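Local coordinates for proteasome protein (Corynebacterium glutamicum ATCC 13032, PDB 2P90) that is of unknown function but belongs to the PAC2 family, related to proteasome assembly chaperones, and may act alongside the proteasome, at residues D51-R56 / H94-N99; D100-L105 / S224-L229. All blocks are in the same frame, centred on the assembly; numbering follows the deposited sequence.

Contact 1 (D51-R56 / H94-N99)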
ATOM      1  N   ASP B  51      19.730 -20.748   9.953  1.00 51.88           N
ATOM      2  CA  ASP B  51      21.176 -20.699   9.998  1.00 52.61           C
ATOM      3  C   ASP B  51      21.755 -21.851  10.804  1.00 52.26           C
ATOM      4  O   ASP B  51      22.849 -22.328  10.502  1.00 51.76           O
ATOM      5  CB  ASP B  51      21.629 -19.420  10.667  1.00 53.63           C
ATOM      6  CG  ASP B  51      21.413 -18.215   9.809  1.00 58.45           C
ATOM      7  OD1 ASP B  51      21.133 -18.414   8.596  1.00 63.63           O
ATOM      8  OD2 ASP B  51      21.528 -17.072  10.332  1.00 63.01           O
ATOM      9  N   ALA B  52      21.015 -22.285  11.818  1.00 51.83           N
ATOM     10  CA  ALA B  52      21.538 -23.190  12.824  1.00 52.29           C
ATOM     11  C   ALA B  52      21.230 -24.663  12.563  1.00 52.67           C
ATOM     12  O   ALA B  52      21.988 -25.528  12.992  1.00 53.36           O
ATOM     13  CB  ALA B  52      21.036 -22.796  14.223  1.00 51.78           C
ATOM     14  N   LEU B  53      20.125 -24.946  11.877  1.00 52.64           N
ATOM     15  CA  LEU B  53      19.649 -26.321  11.688  1.00 51.76           C
ATOM     16  C   LEU B  53      19.596 -26.724  10.222  1.00 51.83           C
ATOM     17  O   LEU B  53      19.510 -25.843   9.331  1.00 51.90           O
ATOM     18  CB  LEU B  53      18.274 -26.475  12.344  1.00 51.64           C
ATOM     19  CG  LEU B  53      18.272 -26.397  13.884  1.00 51.76           C
ATOM     20  CD1 LEU B  53      16.865 -26.278  14.395  1.00 51.06           C
ATOM     21  CD2 LEU B  53      18.972 -27.610  14.551  1.00 50.26           C
ATOM     22  N   ASP B  54      19.652 -28.033   9.948  1.00 51.44           N
ATOM     23  CA  ASP B  54      19.427 -28.499   8.562  1.00 51.77           C
ATOM     24  C   ASP B  54      17.956 -28.304   8.174  1.00 50.96           C
ATOM     25  O   ASP B  54      17.035 -28.589   8.963  1.00 50.07           O
ATOM     26  CB  ASP B  54      19.900 -29.962   8.310  1.00 52.75           C
ATOM     27  CG  ASP B  54      21.465 -30.148   8.474  1.00 55.22           C
ATOM     28  OD1 ASP B  54      22.282 -29.321   7.950  1.00 55.09           O
ATOM     29  OD2 ASP B  54      21.857 -31.136   9.151  1.00 55.86           O
ATOM     30  N   HIS B  55      17.753 -27.796   6.959  1.00 50.60           N
ATOM     31  CA  HIS B  55      16.415 -27.516   6.421  1.00 50.52           C
ATOM     32  C   HIS B  55      16.378 -27.828   4.918  1.00 50.48           C
ATOM     33  O   HIS B  55      17.387 -27.718   4.236  1.00 50.56           O
ATOM     34  CB  HIS B  55      16.014 -26.059   6.683  1.00 49.73           C
ATOM     35  CG  HIS B  55      17.006 -25.065   6.171  1.00 49.54           C
ATOM     36  ND1 HIS B  55      16.943 -24.534   4.902  1.00 52.20           N
ATOM     37  CD2 HIS B  55      18.098 -24.514   6.751  1.00 49.20           C
ATOM     38  CE1 HIS B  55      17.943 -23.686   4.726  1.00 50.52           C
ATOM     39  NE2 HIS B  55      18.658 -23.654   5.837  1.00 47.87           N
ATOM     40  N   ARG B  56      15.221 -28.255   4.422  1.00 50.46           N
ATOM     41  CA  ARG B  56      15.030 -28.513   2.994  1.00 50.24           C
ATOM     42  C   ARG B  56      13.739 -27.807   2.589  1.00 48.37           C
ATOM     43  O   ARG B  56      12.713 -27.924   3.289  1.00 46.49           O
ATOM     44  CB  ARG B  56      14.905 -30.024   2.673  1.00 51.64           C
ATOM     45  CG  ARG B  56      16.147 -30.968   2.863  1.00 55.85           C
ATOM     46  CD  ARG B  56      17.344 -30.681   1.929  1.00 64.39           C
ATOM     47  NE  ARG B  56      18.464 -30.044   2.666  1.00 71.18           N
ATOM     48  CZ  ARG B  56      19.389 -30.699   3.391  1.00 72.93           C
ATOM     49  NH1 ARG B  56      19.366 -32.033   3.484  1.00 75.31           N
ATOM     50  NH2 ARG B  56      20.338 -30.024   4.042  1.00 71.61           N
ATOM     51  N   HIS B  94       9.342 -25.100   4.746  1.00 41.40           N
ATOM     52  CA  HIS B  94      10.557 -25.931   4.903  1.00 41.51           C
ATOM     53  C   HIS B  94      10.321 -27.078   5.836  1.00 41.59           C
ATOM     54  O   HIS B  94       9.493 -26.968   6.761  1.00 40.64           O
ATOM     55  CB  HIS B  94      11.724 -25.147   5.491  1.00 41.53           C
ATOM     56  CG  HIS B  94      12.162 -24.002   4.642  1.00 42.98           C
ATOM     57  ND1 HIS B  94      11.605 -22.742   4.750  1.00 44.29           N
ATOM     58  CD2 HIS B  94      13.097 -23.926   3.668  1.00 42.22           C
ATOM     59  CE1 HIS B  94      12.180 -21.938   3.876  1.00 43.70           C
ATOM     60  NE2 HIS B  94      13.086 -22.633   3.207  1.00 43.88           N
ATOM     61  N   VAL B  95      11.043 -28.182   5.574  1.00 41.88           N
ATOM     62  CA  VAL B  95      11.229 -29.225   6.589  1.00 42.08           C
ATOM     63  C   VAL B  95      12.532 -28.898   7.318  1.00 43.02           C
ATOM     64  O   VAL B  95      13.576 -28.711   6.690  1.00 42.82           O
ATOM     65  CB  VAL B  95      11.185 -30.702   6.035  1.00 41.63           C
ATOM     66  CG1 VAL B  95      12.100 -30.930   4.851  1.00 38.17           C
ATOM     67  CG2 VAL B  95      11.467 -31.729   7.196  1.00 41.24           C
ATOM     68  N   VAL B  96      12.445 -28.761   8.636  1.00 44.38           N
ATOM     69  CA  VAL B  96      13.624 -28.445   9.454  1.00 45.16           C
ATOM     70  C   VAL B  96      13.863 -29.595  10.459  1.00 46.60           C
ATOM     71  O   VAL B  96      12.919 -30.159  11.002  1.00 46.87           O
ATOM     72  CB  VAL B  96      13.487 -27.053  10.190  1.00 45.19           C
ATOM     73  CG1 VAL B  96      14.818 -26.648  10.889  1.00 42.82           C
ATOM     74  CG2 VAL B  96      12.996 -25.921   9.223  1.00 42.27           C
ATOM     75  N   ARG B  97      15.117 -29.940  10.713  1.00 47.79           N
ATOM     76  CA  ARG B  97      15.388 -30.976  11.713  1.00 49.78           C
ATOM     77  C   ARG B  97      16.150 -30.444  12.928  1.00 49.61           C
ATOM     78  O   ARG B  97      17.195 -29.785  12.779  1.00 49.39           O
ATOM     79  CB  ARG B  97      16.081 -32.186  11.055  1.00 50.23           C
ATOM     80  CG  ARG B  97      15.088 -33.000  10.225  1.00 52.62           C
ATOM     81  CD  ARG B  97      15.760 -33.903   9.229  1.00 57.49           C
ATOM     82  NE  ARG B  97      14.827 -34.408   8.213  1.00 61.04           N
ATOM     83  CZ  ARG B  97      13.955 -35.409   8.381  1.00 61.73           C
ATOM     84  NH1 ARG B  97      13.184 -35.776   7.372  1.00 62.48           N
ATOM     85  NH2 ARG B  97      13.839 -36.047   9.543  1.00 62.35           N
ATOM     86  N   ASP B  98      15.604 -30.702  14.117  1.00 50.05           N
ATOM     87  CA  ASP B  98      16.249 -30.292  15.379  1.00 51.51           C
ATOM     88  C   ASP B  98      17.559 -31.061  15.669  1.00 52.89           C
ATOM     89  O   ASP B  98      18.011 -31.874  14.845  1.00 52.69           O
ATOM     90  CB  ASP B  98      15.278 -30.371  16.563  1.00 50.53           C
ATOM     91  CG  ASP B  98      14.950 -31.819  16.997  1.00 52.31           C
ATOM     92  OD1 ASP B  98      15.579 -32.809  16.505  1.00 53.18           O
ATOM     93  OD2 ASP B  98      14.042 -31.956  17.856  1.00 50.00           O
ATOM     94  N   ASN B  99      18.163 -30.800  16.833  1.00 54.68           N
ATOM     95  CA  ASN B  99      19.454 -31.421  17.188  1.00 55.86           C
ATOM     96  C   ASN B  99      19.431 -32.980  17.168  1.00 56.56           C
ATOM     97  O   ASN B  99      20.456 -33.624  16.949  1.00 56.45           O
ATOM     98  CB  ASN B  99      19.929 -30.905  18.532  1.00 55.64           C
ATOM     99  CG  ASN B  99      20.484 -29.492  18.462  1.00 57.07           C
ATOM    100  OD1 ASN B  99      21.035 -29.068  17.439  1.00 57.62           O
ATOM    101  ND2 ASN B  99      20.370 -28.759  19.581  1.00 56.66           N
TER
HETATM  102  O   HOH W   1      19.491 -30.067  12.063  1.00 44.03           O
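Arg-56 and Val-95 are joined by two backbone hydrogen bonds, from Arg-56 N to Val-95 O at 2.8 Å and back from Val-95 N to Arg-56 O, so they form an antiparallel hydrogen-bonded pair. A third backbone bond runs from Arg-97 N to Asp-54 O at 2.9 Å. Between these bonds His-55 faces Val-96 as a non-hydrogen-bonded pair. The CA of His-55 also makes a C-H...O contact with the carbonyl of Val-95. A water accepts from Asp-54 N where the chain leaves helix 41-52; it lies doubtfully close to Arg-97 O.

The apolar contacts lie on both faces of the sheet. On the face of Arg-56, its CB rests 3.7 Å from Val-95 CG1. Beyond CB the Arg-56 chain bends and carries its guanidinium away from the neighbouring strand. On the face of His-55, its CB meets Val-96 CG2 at 3.9 Å. The other methyl of Val-96, CG1, is anti to the backbone N (chi1 -172°) and reaches Leu-53 CB at 3.8 Å. Leu-53 and Val-96 cross at about a right angle. Leu-53 CD2 also comes up to Arg-97 O and to Asn-99 OD1. Asn-99 ND2 is hydrogen-bonded to Asn-228 OD1.

The two imidazoles form an offset edge-to-face pair. The edge of His-55 is turned to the face of His-94, with the planes at 88° and the centroids 5.7 Å apart. Met-50 of helix 41-52 touches both histidines.

The segments 54-56 and 94-97 run antiparallel, at 160°. Leu-53, just past helix 41-52, packs against the end of strand 92-97. This is regular antiparallel pairing of neighbouring strands within the mixed sheet of the PAC2-family domain.

Contact 2 (D100-L105 / S224-L229)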
ATOM      1  N   ASP B 100      18.252 -33.561  17.368  1.00 56.94           N
ATOM      2  CA  ASP B 100      18.052 -35.017  17.269  1.00 57.43           C
ATOM      3  C   ASP B 100      17.542 -35.484  15.903  1.00 56.71           C
ATOM      4  O   ASP B 100      17.070 -36.613  15.769  1.00 56.82           O
ATOM      5  CB  ASP B 100      17.072 -35.472  18.363  1.00 57.96           C
ATOM      6  CG  ASP B 100      17.603 -35.185  19.762  1.00 60.05           C
ATOM      7  OD1 ASP B 100      18.745 -35.624  20.067  1.00 62.64           O
ATOM      8  OD2 ASP B 100      16.899 -34.501  20.539  1.00 60.94           O
ATOM      9  N   ASN B 101      17.605 -34.611  14.897  1.00 55.95           N
ATOM     10  CA  ASN B 101      17.112 -34.944  13.552  1.00 55.06           C
ATOM     11  C   ASN B 101      15.581 -35.208  13.524  1.00 53.58           C
ATOM     12  O   ASN B 101      15.057 -35.838  12.606  1.00 53.29           O
ATOM     13  CB  ASN B 101      17.922 -36.120  12.975  1.00 55.61           C
ATOM     14  CG  ASN B 101      17.781 -36.262  11.471  1.00 58.20           C
ATOM     15  OD1 ASN B 101      18.269 -35.413  10.701  1.00 61.03           O
ATOM     16  ND2 ASN B 101      17.125 -37.352  11.032  1.00 58.80           N
ATOM     17  N   LYS B 102      14.872 -34.709  14.538  1.00 51.83           N
ATOM     18  CA  LYS B 102      13.415 -34.754  14.546  1.00 50.48           C
ATOM     19  C   LYS B 102      12.815 -33.642  13.641  1.00 49.87           C
ATOM     20  O   LYS B 102      13.126 -32.442  13.835  1.00 49.98           O
ATOM     21  CB  LYS B 102      12.898 -34.592  15.970  1.00 50.36           C
ATOM     22  CG  LYS B 102      11.396 -34.797  16.103  1.00 49.72           C
ATOM     23  CD  LYS B 102      10.909 -34.560  17.522  1.00 48.93           C
ATOM     24  CE  LYS B 102       9.408 -34.282  17.486  1.00 48.60           C
ATOM     25  NZ  LYS B 102       8.710 -34.590  18.766  1.00 49.04           N
ATOM     26  N   PRO B 103      11.976 -34.032  12.648  1.00 48.43           N
ATOM     27  CA  PRO B 103      11.455 -33.047  11.688  1.00 47.41           C
ATOM     28  C   PRO B 103      10.362 -32.137  12.243  1.00 46.22           C
ATOM     29  O   PRO B 103       9.509 -32.569  13.008  1.00 45.25           O
ATOM     30  CB  PRO B 103      10.879 -33.919  10.552  1.00 47.92           C
ATOM     31  CG  PRO B 103      10.522 -35.246  11.221  1.00 47.76           C
ATOM     32  CD  PRO B 103      11.509 -35.408  12.347  1.00 48.31           C
ATOM     33  N   PHE B 104      10.412 -30.870  11.852  1.00 45.18           N
ATOM     34  CA  PHE B 104       9.245 -30.009  11.944  1.00 44.53           C
ATOM     35  C   PHE B 104       9.145 -29.119  10.708  1.00 44.37           C
ATOM     36  O   PHE B 104      10.070 -29.026   9.876  1.00 44.62           O
ATOM     37  CB  PHE B 104       9.228 -29.175  13.233  1.00 44.44           C
ATOM     38  CG  PHE B 104      10.372 -28.205  13.356  1.00 44.31           C
ATOM     39  CD1 PHE B 104      10.179 -26.848  13.093  1.00 43.05           C
ATOM     40  CD2 PHE B 104      11.642 -28.649  13.755  1.00 43.99           C
ATOM     41  CE1 PHE B 104      11.233 -25.936  13.239  1.00 44.84           C
ATOM     42  CE2 PHE B 104      12.708 -27.767  13.901  1.00 43.13           C
ATOM     43  CZ  PHE B 104      12.510 -26.399  13.637  1.00 45.65           C
ATOM     44  N   LEU B 105       8.003 -28.456  10.605  1.00 43.92           N
ATOM     45  CA  LEU B 105       7.702 -27.628   9.456  1.00 43.34           C
ATOM     46  C   LEU B 105       7.710 -26.141   9.809  1.00 42.71           C
ATOM     47  O   LEU B 105       7.218 -25.703  10.859  1.00 42.44           O
ATOM     48  CB  LEU B 105       6.359 -28.049   8.871  1.00 42.20           C
ATOM     49  CG  LEU B 105       6.405 -28.985   7.694  1.00 43.62           C
ATOM     50  CD1 LEU B 105       7.414 -30.104   7.800  1.00 43.88           C
ATOM     51  CD2 LEU B 105       4.988 -29.516   7.364  1.00 44.20           C
ATOM     52  N   SER B 224       6.528 -26.908  23.431  1.00 58.40           N
ATOM     53  CA  SER B 224       5.205 -27.415  23.049  1.00 58.02           C
ATOM     54  C   SER B 224       5.203 -28.338  21.828  1.00 58.15           C
ATOM     55  O   SER B 224       4.203 -28.981  21.529  1.00 58.37           O
ATOM     56  CB  SER B 224       4.253 -26.243  22.830  1.00 58.51           C
ATOM     57  OG  SER B 224       4.937 -25.134  22.292  1.00 57.80           O
ATOM     58  N   ALA B 225       6.318 -28.395  21.119  1.00 57.78           N
ATOM     59  CA  ALA B 225       6.429 -29.244  19.957  1.00 57.51           C
ATOM     60  C   ALA B 225       7.430 -30.355  20.235  1.00 57.79           C
ATOM     61  O   ALA B 225       7.696 -31.192  19.354  1.00 57.88           O
ATOM     62  CB  ALA B 225       6.864 -28.414  18.745  1.00 57.47           C
ATOM     63  N   ASP B 226       7.983 -30.356  21.453  1.00 57.74           N
ATOM     64  CA  ASP B 226       8.987 -31.334  21.871  1.00 57.78           C
ATOM     65  C   ASP B 226      10.173 -31.335  20.915  1.00 57.70           C
ATOM     66  O   ASP B 226      10.457 -32.344  20.248  1.00 57.31           O
ATOM     67  CB  ASP B 226       8.357 -32.741  22.011  1.00 58.51           C
ATOM     68  CG  ASP B 226       9.273 -33.751  22.737  1.00 60.11           C
ATOM     69  OD1 ASP B 226      10.193 -33.331  23.503  1.00 60.67           O
ATOM     70  OD2 ASP B 226       9.064 -34.977  22.529  1.00 60.64           O
ATOM     71  N   LEU B 227      10.856 -30.189  20.845  1.00 57.92           N
ATOM     72  CA  LEU B 227      12.008 -30.008  19.946  1.00 57.74           C
ATOM     73  C   LEU B 227      13.261 -29.656  20.735  1.00 57.40           C
ATOM     74  O   LEU B 227      13.182 -29.005  21.767  1.00 56.65           O
ATOM     75  CB  LEU B 227      11.733 -28.920  18.873  1.00 58.00           C
ATOM     76  CG  LEU B 227      10.494 -29.036  17.953  1.00 59.34           C
ATOM     77  CD1 LEU B 227      10.112 -27.676  17.281  1.00 60.70           C
ATOM     78  CD2 LEU B 227      10.636 -30.151  16.895  1.00 60.26           C
ATOM     79  N   ASN B 228      14.413 -30.102  20.235  1.00 57.51           N
ATOM     80  CA  ASN B 228      15.707 -29.787  20.828  1.00 57.84           C
ATOM     81  C   ASN B 228      16.454 -28.767  19.955  1.00 57.47           C
ATOM     82  O   ASN B 228      17.069 -29.124  18.939  1.00 57.31           O
ATOM     83  CB  ASN B 228      16.520 -31.091  21.092  1.00 57.66           C
ATOM     84  CG  ASN B 228      17.996 -30.839  21.543  1.00 58.81           C
ATOM     85  OD1 ASN B 228      18.433 -29.703  21.774  1.00 57.51           O
ATOM     86  ND2 ASN B 228      18.764 -31.932  21.654  1.00 59.06           N
ATOM     87  N   LEU B 229      16.420 -27.502  20.379  1.00 57.62           N
ATOM     88  CA  LEU B 229      16.928 -26.395  19.552  1.00 58.18           C
ATOM     89  C   LEU B 229      18.253 -25.762  20.015  1.00 58.52           C
ATOM     90  O   LEU B 229      18.402 -25.440  21.173  1.00 58.72           O
ATOM     91  CB  LEU B 229      15.833 -25.328  19.376  1.00 57.78           C
ATOM     92  CG  LEU B 229      14.509 -25.824  18.765  1.00 58.38           C
ATOM     93  CD1 LEU B 229      13.457 -24.714  18.726  1.00 58.44           C
ATOM     94  CD2 LEU B 229      14.710 -26.419  17.370  1.00 55.62           C
TER
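Lys-102 NZ donates a hydrogen bond of 3.2 Å to the backbone carbonyl O of Asp-226. The ammonium comes in at a slant and sits 26° out of the carbonyl plane. The carboxylate of Asp-226 is farther off, with OD2 3.8 Å from Lys-102 NZ in a long salt bridge. Lys-102 gets there with an extended chain, its CG anti to the backbone N (chi1 -173°). Its positive charge would probably be steadied by the carbonyl and carboxylate together.

At the other end of the contact, Asn-228 ND2 gives Asp-100 OD2 a weak hydrogen bond of 3.4 Å. The carboxylate and amide planes are well turned from each other. The amide oxygen of Asn-228 is taken up by Asn-99.

Phe-104 and Leu-227 make the apolar centre. Leu-227 CD1 sits over one face of the Phe-104 ring, 4.0 Å from the centroid and 14° off the normal, as a CH-pi contact. Leu-227 CD2 reaches Phe-104 CD2 at 3.6 Å. Leu-229 CD2 comes to Phe-104 CE2 from an oblique direction, at 4.2 Å. Ile-29 of strand 27-33 and Val-96 of strand 92-97 also touch Phe-104.

Asp-226 leaves helix 211-225 with positive phi. The loop that follows this helix packs against the start of strand 103-108, so a connection between helices covers one end of the domain's mixed sheet.

Contacts 1 and 2 are neighbours that share one sheet through strands 92-97 and 103-108, their centres about 9 Å apart. In sequence both segments of contact 1 come before those of contact 2. The probable backbone hydrogen bond between Val-96 N and Phe-104 O, 2.7 Å, joins the two strands. Another, from Asn-99 N to Asn-228 O, 2.9 Å, links the loops. Leu-53 CD1 also meets Leu-229 CD2 at 3.7 Å, so the apolar groups of the two contacts run together. Asp-98 links both segments of contact 2: OD1 accepts from Lys-102 N, OD2 from Asn-228 N. The protein's function is unknown.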